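Local coordinates for transcriptional regulatory protein RcsB (Salmonella typhimurium, PDB 5O8Z) that acts as the response regulator of the Rcs two-component signalling system, probably binding regulatory DNA to control transcription of numerous genes, with or without RcsA, at residues N3-I8 with D49-I54; A40-L45 with K72-H77; T55-P60 with T87-P92; P92-A97 with L202-S207; S156-L161 with K173-S178. All coordinates share one frame; numbering follows the deposited sequence.

Contact 1 (N3-I8 with D49-I54); sequences NMNVII and DAHVLI
The carbonyl O of Asn3 approaches the His51 imidazole at its edge, 3.8 Å from CD2. Next, Met4 bends at the end of its chain, and its CE settles 3.5 Å from Val52 CG2. Asn5 CB lies over one face of the His51 ring, toward the rim, and the Asn5 amide runs alongside that ring, pointing the same way with the two planes 32° apart. ND2 donates a weak bond to the carbonyl O of Asp49, while OD1 is taken by Asn30 of the neighbouring strand. The backbone O of Asn5 accepts from two consecutive amides: Val52 N, nearly in line with the C=O, and His51 N, 3.0 Å from that O and tilted from the carbonyl plane. Val6 turns to the face shared with Val52 and Ile54, where its CG1 meets Ile54 CD1 at 3.5 Å. Ile7 points to the other face: CD1 reaches Ala50 CB at 3.5 Å, and CG2, anti to the backbone N, touches Leu53 CD1. Its backbone is bonded at both N and O to the facing strand, Ile7 N nearly straight to Val52 O at 2.9 Å and Ile7 O to Ile54 N at 2.8 Å. Ile8 adds a CA-H...O contact to Ile54 O. This parallel pairing of strand 4-9 with the central strand 52-55 passes from a polar, irregular start, where one carbonyl serves two amides, to regular hydrogen bonding in which Ile7 N and O, Val52 O and Ile54 N are satisfied between aliphatic side chains on the two faces.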
# COMPACT_ATOMS: atom_id res chain seq x y z
N ASN B 3 -29.42 1.39 -12.64
CA ASN B 3 -28.36 2.21 -12.06
C ASN B 3 -27.85 1.57 -10.77
O ASN B 3 -28.60 0.92 -10.04
CB ASN B 3 -28.79 3.67 -11.79
CG ASN B 3 -28.35 4.63 -12.89
OD1 ASN B 3 -27.72 5.66 -12.62
ND2 ASN B 3 -28.66 4.28 -14.13
N MET B 4 -26.57 1.77 -10.51
CA MET B 4 -25.92 1.29 -9.32
C MET B 4 -25.33 2.49 -8.62
O MET B 4 -24.48 3.18 -9.18
CB MET B 4 -24.81 0.29 -9.67
CG MET B 4 -25.11 -1.17 -9.32
SD MET B 4 -23.81 -2.32 -9.85
CE MET B 4 -22.31 -1.44 -9.41
N ASN B 5 -25.79 2.74 -7.39
CA ASN B 5 -25.23 3.77 -6.52
C ASN B 5 -24.04 3.22 -5.76
O ASN B 5 -24.15 2.19 -5.09
CB ASN B 5 -26.28 4.30 -5.56
CG ASN B 5 -27.36 5.10 -6.29
OD1 ASN B 5 -27.07 5.83 -7.24
ND2 ASN B 5 -28.60 4.97 -5.84
N VAL B 6 -22.93 3.93 -5.84
CA VAL B 6 -21.64 3.43 -5.39
C VAL B 6 -21.05 4.33 -4.31
O VAL B 6 -20.99 5.55 -4.46
CB VAL B 6 -20.65 3.29 -6.57
CG1 VAL B 6 -19.30 2.79 -6.09
CG2 VAL B 6 -21.21 2.32 -7.60
N ILE B 7 -20.63 3.69 -3.22
CA ILE B 7 -19.82 4.34 -2.20
C ILE B 7 -18.39 3.85 -2.37
O ILE B 7 -18.16 2.66 -2.54
CB ILE B 7 -20.35 4.02 -0.78
CG1 ILE B 7 -21.65 4.79 -0.57
CG2 ILE B 7 -19.33 4.41 0.29
CD1 ILE B 7 -22.27 4.64 0.81
N ILE B 8 -17.46 4.78 -2.30
CA ILE B 8 -16.03 4.48 -2.38
C ILE B 8 -15.37 4.86 -1.08
O ILE B 8 -15.64 5.92 -0.53
CB ILE B 8 -15.37 5.26 -3.50
CG1 ILE B 8 -16.05 5.00 -4.84
CG2 ILE B 8 -13.91 4.86 -3.61
CD1 ILE B 8 -15.69 6.03 -5.91
N ASP B 49 -28.51 5.42 0.61
CA ASP B 49 -29.14 4.43 -0.32
C ASP B 49 -28.10 3.92 -1.32
O ASP B 49 -28.16 4.20 -2.52
CB ASP B 49 -30.38 5.00 -1.04
CG ASP B 49 -31.07 3.96 -1.95
OD1 ASP B 49 -30.93 2.74 -1.71
OD2 ASP B 49 -31.74 4.38 -2.93
N ALA B 50 -27.13 3.17 -0.79
CA ALA B 50 -26.04 2.62 -1.58
C ALA B 50 -26.36 1.17 -1.93
O ALA B 50 -26.99 0.46 -1.14
CB ALA B 50 -24.75 2.72 -0.81
N HIS B 51 -25.98 0.77 -3.14
CA HIS B 51 -26.13 -0.61 -3.59
C HIS B 51 -24.79 -1.36 -3.52
O HIS B 51 -24.76 -2.56 -3.27
CB HIS B 51 -26.72 -0.67 -5.01
CG HIS B 51 -27.96 0.16 -5.19
ND1 HIS B 51 -28.83 0.42 -4.15
CD2 HIS B 51 -28.48 0.77 -6.28
CE1 HIS B 51 -29.83 1.17 -4.60
NE2 HIS B 51 -29.63 1.40 -5.88
N VAL B 52 -23.69 -0.64 -3.72
CA VAL B 52 -22.36 -1.23 -3.74
C VAL B 52 -21.37 -0.36 -2.96
O VAL B 52 -21.43 0.86 -3.01
CB VAL B 52 -21.87 -1.41 -5.20
CG1 VAL B 52 -20.52 -2.11 -5.21
CG2 VAL B 52 -22.89 -2.20 -6.01
N LEU B 53 -20.48 -1.03 -2.23
CA LEU B 53 -19.35 -0.39 -1.59
C LEU B 53 -18.06 -0.91 -2.25
O LEU B 53 -17.86 -2.10 -2.32
CB LEU B 53 -19.34 -0.72 -0.09
CG LEU B 53 -18.07 -0.41 0.71
CD1 LEU B 53 -17.73 1.08 0.66
CD2 LEU B 53 -18.21 -0.85 2.15
N ILE B 54 -17.21 0.00 -2.73
CA ILE B 54 -15.87 -0.30 -3.19
C ILE B 54 -14.96 0.21 -2.08
O ILE B 54 -14.85 1.42 -1.90
CB ILE B 54 -15.52 0.46 -4.49
CG1 ILE B 54 -16.51 0.09 -5.60
CG2 ILE B 54 -14.06 0.21 -4.86
CD1 ILE B 54 -16.39 0.95 -6.85

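Contact 2 (A40-L45 with K72-H77); sequences ALINNL and KYIKRH
The Tyr73 ring meets Ile42 obliquely: Ile42 CD1 sits 3.8 Å from Tyr73 CD1 and Ile42 CG2 lies 3.9 Å from Tyr73 CE1, so both branches of the isoleucine reach the CD1-CE1 part of the ring. Over the centre of one Tyr73 face stands CD2 of His77, one turn on, 3.3 Å above the plane, while Tyr73 CG lies in the plane of the imidazole at its edge. Arg76 CB rests over the centre of one face of the His77 ring. Tyr73 CG is anti to its own N (chi1 -177°), which turns the ring toward helix 38-44; the ring also meets that of Tyr64, in the loop before helix 67-77. Deeper in, Ile74 lays CG1 4.0 Å from Ile42 CD1 and 4.4 Å from Leu45 CD2. Its CD1 reaches Leu41 CD2. The segments run nearly parallel, 5° apart, with axes 12.1 Å from each other. No hydrogen bond crosses the gap; the segments meet through apolar side-chain contacts, with Leu41 and Ile74 resting on Leu53 of the sheet and the partly exposed Tyr73 lying toward the surface.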
# COMPACT_ATOMS: atom_id res chain seq x y z
N ALA B 40 -16.28 7.75 9.43
CA ALA B 40 -17.04 8.51 8.42
C ALA B 40 -17.86 7.64 7.47
O ALA B 40 -18.97 7.99 7.10
CB ALA B 40 -16.10 9.38 7.60
N LEU B 41 -17.29 6.51 7.06
CA LEU B 41 -18.00 5.53 6.23
C LEU B 41 -19.18 4.88 6.98
O LEU B 41 -20.27 4.80 6.45
CB LEU B 41 -17.04 4.44 5.75
CG LEU B 41 -17.63 3.28 4.92
CD1 LEU B 41 -18.21 3.76 3.59
CD2 LEU B 41 -16.55 2.23 4.66
N ILE B 42 -18.96 4.39 8.20
CA ILE B 42 -20.04 3.75 8.93
C ILE B 42 -21.13 4.79 9.28
O ILE B 42 -22.30 4.48 9.17
CB ILE B 42 -19.54 3.03 10.18
CG1 ILE B 42 -18.58 1.88 9.81
CG2 ILE B 42 -20.70 2.55 11.07
CD1 ILE B 42 -19.14 0.74 9.00
N ASN B 43 -20.73 6.02 9.61
CA ASN B 43 -21.69 7.10 9.89
C ASN B 43 -22.58 7.46 8.70
O ASN B 43 -23.76 7.75 8.90
CB ASN B 43 -20.97 8.36 10.35
CG ASN B 43 -20.21 8.16 11.65
OD1 ASN B 43 -20.50 7.23 12.42
ND2 ASN B 43 -19.20 9.00 11.90
N ASN B 44 -22.03 7.47 7.48
CA ASN B 44 -22.78 7.89 6.29
C ASN B 44 -23.50 6.77 5.55
O ASN B 44 -24.41 7.05 4.76
CB ASN B 44 -21.89 8.61 5.30
CG ASN B 44 -21.53 9.99 5.76
OD1 ASN B 44 -22.13 10.99 5.35
ND2 ASN B 44 -20.56 10.06 6.65
N LEU B 45 -23.10 5.52 5.78
CA LEU B 45 -23.81 4.38 5.19
C LEU B 45 -25.34 4.40 5.37
O LEU B 45 -26.06 4.19 4.40
CB LEU B 45 -23.23 3.04 5.68
CG LEU B 45 -22.50 2.13 4.70
CD1 LEU B 45 -21.45 2.84 3.87
CD2 LEU B 45 -21.83 1.00 5.46
N LYS B 72 -16.74 -7.68 7.89
CA LYS B 72 -17.72 -8.40 8.73
C LYS B 72 -18.78 -7.48 9.33
O LYS B 72 -19.97 -7.77 9.26
CB LYS B 72 -17.03 -9.14 9.88
CG LYS B 72 -16.39 -10.44 9.47
CD LYS B 72 -15.58 -11.02 10.63
CE LYS B 72 -15.47 -12.54 10.56
NZ LYS B 72 -16.77 -13.24 10.76
N TYR B 73 -18.35 -6.35 9.89
CA TYR B 73 -19.27 -5.40 10.48
C TYR B 73 -20.26 -4.88 9.45
O TYR B 73 -21.46 -4.83 9.68
CB TYR B 73 -18.50 -4.26 11.16
CG TYR B 73 -19.38 -3.26 11.86
CD1 TYR B 73 -19.99 -2.23 11.16
CD2 TYR B 73 -19.60 -3.35 13.23
CE1 TYR B 73 -20.80 -1.31 11.79
CE2 TYR B 73 -20.41 -2.44 13.88
CZ TYR B 73 -21.00 -1.43 13.16
OH TYR B 73 -21.81 -0.54 13.79
N ILE B 74 -19.76 -4.53 8.28
CA ILE B 74 -20.62 -4.10 7.18
C ILE B 74 -21.56 -5.24 6.74
O ILE B 74 -22.73 -4.99 6.46
CB ILE B 74 -19.80 -3.55 5.99
CG1 ILE B 74 -19.08 -2.28 6.41
CG2 ILE B 74 -20.71 -3.23 4.81
CD1 ILE B 74 -17.93 -1.89 5.52
N LYS B 75 -21.07 -6.46 6.67
CA LYS B 75 -21.95 -7.58 6.28
C LYS B 75 -23.13 -7.79 7.24
O LYS B 75 -24.28 -7.93 6.79
CB LYS B 75 -21.15 -8.88 6.15
CG LYS B 75 -20.29 -8.94 4.89
CD LYS B 75 -20.38 -10.29 4.21
CE LYS B 75 -21.74 -10.53 3.56
NZ LYS B 75 -21.66 -11.65 2.60
N ARG B 76 -22.86 -7.78 8.54
CA ARG B 76 -23.91 -7.91 9.58
C ARG B 76 -25.02 -6.86 9.49
O ARG B 76 -26.21 -7.20 9.51
CB ARG B 76 -23.30 -7.86 10.99
CG ARG B 76 -23.19 -9.19 11.73
CD ARG B 76 -21.82 -9.41 12.34
NE ARG B 76 -21.35 -8.25 13.10
CZ ARG B 76 -20.07 -7.95 13.35
NH1 ARG B 76 -19.08 -8.73 12.94
NH2 ARG B 76 -19.78 -6.85 14.05
N HIS B 77 -24.61 -5.61 9.36
CA HIS B 77 -25.49 -4.46 9.57
C HIS B 77 -26.00 -3.79 8.29
O HIS B 77 -26.93 -2.99 8.36
CB HIS B 77 -24.74 -3.46 10.47
CG HIS B 77 -24.24 -4.07 11.75
ND1 HIS B 77 -25.07 -4.73 12.64
CD2 HIS B 77 -23.00 -4.13 12.28
CE1 HIS B 77 -24.37 -5.16 13.67
NE2 HIS B 77 -23.11 -4.81 13.48

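Contact 3 (T55-P60 with T87-P92); sequences TDLSMP and TMNNNP. With MG (magnesium ion), chain F; BEF (beryllium trifluoride ion), chain E.
The phosphoacceptor site of the receiver domain lies between loops 55-60 and 87-92, at the C-terminal ends of adjacent strands, and here holds beryllium trifluoride, a mimic of the phosphoryl group. Asp56 OD1 is joined to the beryllium at 1.8 Å, while its other oxygen, OD2, binds the magnesium ion at 2.1 Å. The metal also takes the backbone O of Ser58, two waters and Asp11. Both waters donate to F1. F2 accepts three bonds from the two segments: it lies 3.0 Å from Ser58 N and 2.7 Å from Thr87 OG1. The third donor, Leu57 N, meets F2 at a more bent angle (139°). The Thr87 hydroxyl is anti to the backbone N (chi1 -173°), turned into the pocket, and in the same position accepts Asn89 N, closing an ST turn. F3 is held by Met88 N at 2.9 Å. Across the loops, Asn89 ND2 points almost straight (173°) at Ser58 OG, 3.0 Å away and close to the amide plane, tying the two walls together beside the fluorines. Leu57 crosses Thr87 at an angle, and its CD1 packs beside the hydroxyl, 3.6 Å from Thr87 OG1. Lys109 donates to the ligand as well, and Met88 packs on Met88 of the second subunit. An acceptor aspartate, a metal ion, a threonine turned inward and a lysine round the phosphoryl mimic are the signature of an activated CheY-like receiver.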
# COMPACT_ATOMS: atom_id res chain seq x y z
N THR B 55 -14.34 -0.71 -1.34
CA THR B 55 -13.61 -0.34 -0.12
C THR B 55 -12.21 -0.83 -0.06
O THR B 55 -11.90 -1.93 -0.46
CB THR B 55 -14.31 -0.77 1.20
OG1 THR B 55 -13.64 -0.15 2.33
CG2 THR B 55 -14.33 -2.29 1.40
N ASP B 56 -11.39 0.00 0.54
CA ASP B 56 -10.03 -0.29 0.90
C ASP B 56 -10.01 -1.15 2.17
O ASP B 56 -11.00 -1.18 2.88
CB ASP B 56 -9.35 1.05 1.15
CG ASP B 56 -7.88 0.94 1.28
OD1 ASP B 56 -7.31 -0.03 0.76
OD2 ASP B 56 -7.29 1.82 1.91
N LEU B 57 -8.90 -1.88 2.42
CA LEU B 57 -8.72 -2.67 3.65
C LEU B 57 -7.98 -1.89 4.74
O LEU B 57 -8.43 -1.92 5.88
CB LEU B 57 -7.95 -3.98 3.40
CG LEU B 57 -8.65 -5.17 2.73
CD1 LEU B 57 -7.69 -6.37 2.63
CD2 LEU B 57 -9.91 -5.61 3.46
N SER B 58 -6.84 -1.26 4.42
CA SER B 58 -6.12 -0.49 5.42
C SER B 58 -6.57 0.95 5.37
O SER B 58 -6.29 1.64 4.39
CB SER B 58 -4.59 -0.55 5.25
OG SER B 58 -4.15 -1.89 5.22
N MET B 59 -7.26 1.38 6.42
CA MET B 59 -7.64 2.79 6.61
C MET B 59 -7.69 3.14 8.09
O MET B 59 -7.96 2.28 8.92
CB MET B 59 -9.06 3.04 6.10
CG MET B 59 -9.36 2.60 4.69
SD MET B 59 -11.07 3.02 4.22
CE MET B 59 -11.98 2.53 5.69
N PRO B 60 -7.53 4.44 8.42
CA PRO B 60 -7.81 4.83 9.79
C PRO B 60 -9.27 4.62 10.23
O PRO B 60 -10.19 4.51 9.41
CB PRO B 60 -7.47 6.33 9.83
CG PRO B 60 -6.73 6.61 8.57
CD PRO B 60 -7.16 5.59 7.58
N THR B 87 -7.62 -3.34 -2.85
CA THR B 87 -6.56 -3.32 -1.86
C THR B 87 -5.18 -3.57 -2.47
O THR B 87 -5.05 -4.27 -3.45
CB THR B 87 -6.83 -4.38 -0.75
OG1 THR B 87 -5.87 -4.25 0.30
CG2 THR B 87 -6.85 -5.81 -1.30
N MET B 88 -4.17 -2.97 -1.86
CA MET B 88 -2.78 -3.26 -2.17
C MET B 88 -2.24 -4.43 -1.36
O MET B 88 -1.09 -4.79 -1.56
CB MET B 88 -1.91 -2.03 -1.91
CG MET B 88 -1.69 -1.71 -0.44
SD MET B 88 -0.77 -0.18 -0.22
CE MET B 88 -2.12 0.99 -0.13
N ASN B 89 -3.02 -4.95 -0.41
CA ASN B 89 -2.55 -5.96 0.53
C ASN B 89 -2.68 -7.33 -0.14
O ASN B 89 -3.72 -8.00 -0.01
CB ASN B 89 -3.36 -5.94 1.87
CG ASN B 89 -3.33 -4.56 2.59
OD1 ASN B 89 -2.52 -3.68 2.28
ND2 ASN B 89 -4.22 -4.39 3.56
N ASN B 90 -1.62 -7.76 -0.82
CA ASN B 90 -1.63 -9.05 -1.56
C ASN B 90 -1.12 -10.31 -0.80
O ASN B 90 -0.76 -11.30 -1.42
CB ASN B 90 -0.89 -8.89 -2.89
CG ASN B 90 0.59 -8.59 -2.72
OD1 ASN B 90 1.02 -8.16 -1.66
ND2 ASN B 90 1.35 -8.78 -3.78
N ASN B 91 -1.13 -10.29 0.53
CA ASN B 91 -0.74 -11.47 1.34
C ASN B 91 -1.83 -12.54 1.14
O ASN B 91 -2.99 -12.26 1.39
CB ASN B 91 -0.60 -11.03 2.82
CG ASN B 91 -0.41 -12.20 3.81
OD1 ASN B 91 -0.17 -13.36 3.44
ND2 ASN B 91 -0.48 -11.87 5.10
N PRO B 92 -1.46 -13.74 0.64
CA PRO B 92 -2.43 -14.81 0.38
C PRO B 92 -3.40 -15.10 1.53
O PRO B 92 -4.58 -15.37 1.28
CB PRO B 92 -1.55 -16.03 0.14
CG PRO B 92 -0.29 -15.49 -0.40
CD PRO B 92 -0.10 -14.15 0.23
MG MG F . -5.34 2.24 2.49
BE BEF E . -5.57 -0.53 1.07
F1 BEF E . -4.93 0.32 2.11
F2 BEF E . -5.80 -1.88 1.66
F3 BEF E . -4.90 -0.66 -0.26
O HOH W 1 -4.74 3.11 0.70
O HOH W 2 -3.60 2.81 3.32

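Contact 4 (P92-A97 with L202-S207); sequences PAILSA and LNYLSS
Ile94 branches at CB toward two different neighbours. CG2 is directed to Leu57 of the phosphoacceptor loop, whereas CG1, anti to the carbonyl carbon (chi1 -68°), heads for helix 198-207 and lies 3.8 Å from Tyr204 CA. The extended arm then ends in CD1, which comes to 3.4 Å from the backbone O of Asn203 and 3.8 Å from Ser207 OG, so the methyl is set among the backbone and hydroxyl of the facing helix. Tyr204 runs alongside in the opposite direction. Its CG is anti to the backbone N, which brings the ring's edge to Ala93. Tyr204 CD2 meets Ala93 CB at 3.7 Å, and Tyr204 CE2 is 3.9 Å from Ala93 O. The ring shows its edge to the Ala93 backbone carbonyl carbon, while the methyls of Ala93 and Ala97 approach obliquely, Ala97 CB 4.4 Å from Tyr204 CE2. Ala93 O itself is occupied within its helix, accepting from Ala97 N and from Ser96 OG on the same face. The helix segments approach to 9.4 Å, axis to axis, at an angle of 29°, consistent with the small alanines at the interface. No hydrogen bond joins the segments. Close by, Ser207 also touches Asn89, and Leu202 packs on Asn203 of the second subunit. The arrangement is an interdomain interface of a NarL-type regulator, with the last helix of the LuxR-type DNA-binding domain docked on a receiver helix next to the phosphorylation pocket.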
# COMPACT_ATOMS: atom_id res chain seq x y z
N PRO B 92 -1.46 -13.74 0.64
CA PRO B 92 -2.43 -14.81 0.38
C PRO B 92 -3.40 -15.10 1.53
O PRO B 92 -4.58 -15.37 1.28
CB PRO B 92 -1.55 -16.03 0.14
CG PRO B 92 -0.29 -15.49 -0.40
CD PRO B 92 -0.10 -14.15 0.23
N ALA B 93 -2.90 -15.05 2.77
CA ALA B 93 -3.69 -15.30 3.97
C ALA B 93 -4.78 -14.25 4.17
O ALA B 93 -5.92 -14.60 4.48
CB ALA B 93 -2.79 -15.34 5.19
N ILE B 94 -4.42 -12.98 3.97
CA ILE B 94 -5.39 -11.88 4.04
C ILE B 94 -6.47 -12.03 2.98
O ILE B 94 -7.64 -11.98 3.30
CB ILE B 94 -4.73 -10.49 3.91
CG1 ILE B 94 -3.87 -10.22 5.14
CG2 ILE B 94 -5.77 -9.39 3.74
CD1 ILE B 94 -3.02 -8.96 5.06
N LEU B 95 -6.08 -12.29 1.73
CA LEU B 95 -7.03 -12.41 0.65
C LEU B 95 -7.93 -13.62 0.80
O LEU B 95 -9.13 -13.55 0.49
CB LEU B 95 -6.32 -12.41 -0.70
CG LEU B 95 -5.47 -11.17 -1.03
CD1 LEU B 95 -4.61 -11.42 -2.26
CD2 LEU B 95 -6.33 -9.93 -1.26
N SER B 96 -7.39 -14.75 1.29
CA SER B 96 -8.24 -15.91 1.56
C SER B 96 -9.23 -15.60 2.70
O SER B 96 -10.39 -15.98 2.63
CB SER B 96 -7.44 -17.20 1.80
OG SER B 96 -6.90 -17.24 3.11
N ALA B 97 -8.79 -14.86 3.72
CA ALA B 97 -9.71 -14.37 4.75
C ALA B 97 -10.84 -13.48 4.18
O ALA B 97 -11.98 -13.67 4.57
CB ALA B 97 -8.96 -13.66 5.88
N LEU B 202 2.59 -10.54 10.87
CA LEU B 202 2.23 -9.18 11.35
C LEU B 202 1.33 -8.47 10.35
O LEU B 202 0.33 -7.88 10.75
CB LEU B 202 3.45 -8.32 11.67
CG LEU B 202 3.95 -8.39 13.11
CD1 LEU B 202 4.72 -9.67 13.34
CD2 LEU B 202 4.85 -7.20 13.41
N ASN B 203 1.66 -8.55 9.07
CA ASN B 203 0.80 -7.97 8.02
C ASN B 203 -0.62 -8.56 8.06
O ASN B 203 -1.59 -7.82 7.90
CB ASN B 203 1.42 -8.09 6.63
CG ASN B 203 2.62 -7.15 6.43
OD1 ASN B 203 3.21 -6.65 7.40
ND2 ASN B 203 2.98 -6.92 5.18
N TYR B 204 -0.73 -9.87 8.31
CA TYR B 204 -2.04 -10.52 8.50
C TYR B 204 -2.75 -9.95 9.72
O TYR B 204 -3.94 -9.60 9.63
CB TYR B 204 -1.90 -12.04 8.63
CG TYR B 204 -3.21 -12.75 8.97
CD1 TYR B 204 -3.65 -12.86 10.27
CD2 TYR B 204 -4.01 -13.27 7.97
CE1 TYR B 204 -4.85 -13.49 10.57
CE2 TYR B 204 -5.21 -13.89 8.25
CZ TYR B 204 -5.62 -14.01 9.55
OH TYR B 204 -6.80 -14.64 9.81
N LEU B 205 -2.03 -9.91 10.84
CA LEU B 205 -2.54 -9.36 12.10
C LEU B 205 -2.94 -7.88 12.03
O LEU B 205 -3.82 -7.47 12.75
CB LEU B 205 -1.53 -9.53 13.24
CG LEU B 205 -1.18 -10.95 13.71
CD1 LEU B 205 0.02 -10.93 14.64
CD2 LEU B 205 -2.36 -11.65 14.38
N SER B 206 -2.30 -7.08 11.17
CA SER B 206 -2.73 -5.67 11.00
C SER B 206 -4.07 -5.54 10.25
O SER B 206 -4.74 -4.53 10.40
CB SER B 206 -1.64 -4.83 10.35
OG SER B 206 -1.09 -5.50 9.23
N SER B 207 -4.47 -6.56 9.49
CA SER B 207 -5.78 -6.58 8.78
C SER B 207 -6.89 -7.38 9.47
O SER B 207 -8.03 -7.37 9.01
CB SER B 207 -5.60 -7.10 7.34
OG SER B 207 -5.09 -6.08 6.49

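Contact 5 (S156-L161 with K173-S178); sequences SEVLRL and KKLNRS
Glu157 and Arg177 form a salt bridge, with Glu157 OE1 2.9 Å from Arg177 NH2 and a bent N-H...O angle of 135°. The nitrogen comes from above the carboxylate plane, 47° out of it, and the oxygen lies at the guanidinium edge, somewhat tilted from that plane. The two flat groups stand 68° apart and the side chains cross at about a right angle, which gives one bond instead of a paired, coplanar one. Arg177 NH1 is engaged separately by Gln185 of helix 179-193, giving the group two partners that probably restrict its rotation. One face of the guanidinium carries Leu175 CD1, 3.9 Å above the plane and toward the rim, and Val158 CG2 comes obliquely to 3.8 Å from Arg177 NH1. Further out the contact is aliphatic. Leu161 and Leu175 reach toward each other tip to tip, Leu161 CD1 lying 3.7 Å from Leu175 CD2. Val158 crosses Leu175 at about a right angle, Val158 CG2 lying 4.0 Å from Leu175 CD1, and Glu157 CG slides past Leu175 CD2. Just after Leu175 the helix closes in a Schellman motif, with Asn176 at positive phi, and Arg177, just beyond it, points toward helix 153-162. That helix packs here against the end of helix 168-175, in the predicted helix-turn-helix, while Val158 also touches Ile182 of helix 179-193 and Leu159 faces both that helix and helix 198-207.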
# COMPACT_ATOMS: atom_id res chain seq x y z
N SER B 156 -5.06 -17.88 19.53
CA SER B 156 -5.54 -16.50 19.40
C SER B 156 -4.90 -15.59 20.46
O SER B 156 -4.53 -14.45 20.14
CB SER B 156 -7.06 -16.45 19.48
OG SER B 156 -7.63 -17.37 18.56
N GLU B 157 -4.76 -16.10 21.68
CA GLU B 157 -4.16 -15.37 22.81
C GLU B 157 -2.71 -14.95 22.55
O GLU B 157 -2.36 -13.81 22.77
CB GLU B 157 -4.23 -16.23 24.08
CG GLU B 157 -4.29 -15.46 25.40
CD GLU B 157 -4.88 -16.29 26.53
OE1 GLU B 157 -4.78 -17.55 26.49
OE2 GLU B 157 -5.47 -15.70 27.47
N VAL B 158 -1.88 -15.88 22.08
CA VAL B 158 -0.49 -15.57 21.70
C VAL B 158 -0.44 -14.53 20.54
O VAL B 158 0.39 -13.61 20.58
CB VAL B 158 0.28 -16.85 21.31
CG1 VAL B 158 1.66 -16.51 20.78
CG2 VAL B 158 0.41 -17.81 22.50
N LEU B 159 -1.32 -14.67 19.55
CA LEU B 159 -1.27 -13.82 18.36
C LEU B 159 -1.76 -12.40 18.64
O LEU B 159 -1.16 -11.45 18.13
CB LEU B 159 -2.00 -14.46 17.17
CG LEU B 159 -1.08 -15.15 16.14
CD1 LEU B 159 -0.01 -16.04 16.75
CD2 LEU B 159 -1.92 -15.95 15.14
N ARG B 160 -2.80 -12.26 19.45
CA ARG B 160 -3.29 -10.94 19.86
C ARG B 160 -2.21 -10.09 20.53
O ARG B 160 -2.20 -8.88 20.36
CB ARG B 160 -4.50 -11.07 20.77
N LEU B 161 -1.30 -10.73 21.27
CA LEU B 161 -0.16 -10.03 21.90
C LEU B 161 0.99 -9.78 20.95
O LEU B 161 1.68 -8.77 21.05
CB LEU B 161 0.36 -10.79 23.13
CG LEU B 161 -0.62 -10.85 24.31
CD1 LEU B 161 -0.09 -11.82 25.36
CD2 LEU B 161 -0.87 -9.47 24.90
N LYS B 173 6.36 -14.83 29.46
CA LYS B 173 6.25 -14.25 30.81
C LYS B 173 4.84 -13.72 31.07
O LYS B 173 4.27 -13.99 32.12
CB LYS B 173 7.28 -13.15 31.02
N LYS B 174 4.29 -12.98 30.11
CA LYS B 174 2.94 -12.40 30.24
C LYS B 174 1.79 -13.41 30.43
O LYS B 174 0.86 -13.16 31.20
CB LYS B 174 2.64 -11.54 29.02
CG LYS B 174 3.30 -10.18 29.06
CD LYS B 174 3.12 -9.44 27.74
CE LYS B 174 3.12 -7.93 27.92
NZ LYS B 174 1.81 -7.43 28.42
N LEU B 175 1.86 -14.54 29.72
CA LEU B 175 0.86 -15.61 29.83
C LEU B 175 1.24 -16.70 30.86
O LEU B 175 0.43 -17.57 31.16
CB LEU B 175 0.61 -16.23 28.45
CG LEU B 175 0.19 -15.25 27.34
CD1 LEU B 175 0.02 -15.95 26.00
CD2 LEU B 175 -1.07 -14.47 27.70
N ASN B 176 2.45 -16.62 31.41
CA ASN B 176 3.00 -17.61 32.34
C ASN B 176 3.11 -19.00 31.68
O ASN B 176 2.66 -20.01 32.23
CB ASN B 176 2.21 -17.65 33.66
CG ASN B 176 2.98 -18.34 34.78
OD1 ASN B 176 4.14 -18.73 34.61
ND2 ASN B 176 2.32 -18.54 35.92
N ARG B 177 3.71 -19.00 30.49
CA ARG B 177 3.96 -20.22 29.72
C ARG B 177 5.41 -20.26 29.31
O ARG B 177 6.03 -19.22 29.18
CB ARG B 177 3.12 -20.25 28.44
CG ARG B 177 1.68 -20.66 28.64
CD ARG B 177 0.88 -20.45 27.36
NE ARG B 177 -0.49 -20.06 27.65
CZ ARG B 177 -1.39 -19.66 26.75
NH1 ARG B 177 -1.09 -19.61 25.45
NH2 ARG B 177 -2.61 -19.32 27.17
N SER B 178 5.94 -21.46 29.09
CA SER B 178 7.30 -21.61 28.59
C SER B 178 7.44 -21.04 27.15
O SER B 178 6.45 -20.83 26.43
CB SER B 178 7.72 -23.08 28.61
OG SER B 178 7.14 -23.79 27.54

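Contacts 1 and 2 are two layers of the receiver domain: the partly buried strand pair of contact 1 is bonded through its backbone, whereas the helices of contact 2 add side-chain packing alone and rest on Ile7 and Leu53 of contact 1. Contacts 2, 3 and 4 are buried. Contact 3 follows directly from the second strand of contact 1 but exchanges aliphatic groups for metal, fluorine atoms of the phosphoryl mimic and polar side chains. It adjoins contact 4, with which it shares Pro92, and there the receiver meets the DNA-binding domain mainly through apolar groups. Contact 5, at the surface and farthest from the chain's centre, adds a salt bridge to its packing; Leu159 and Leu205 connect it to contact 4.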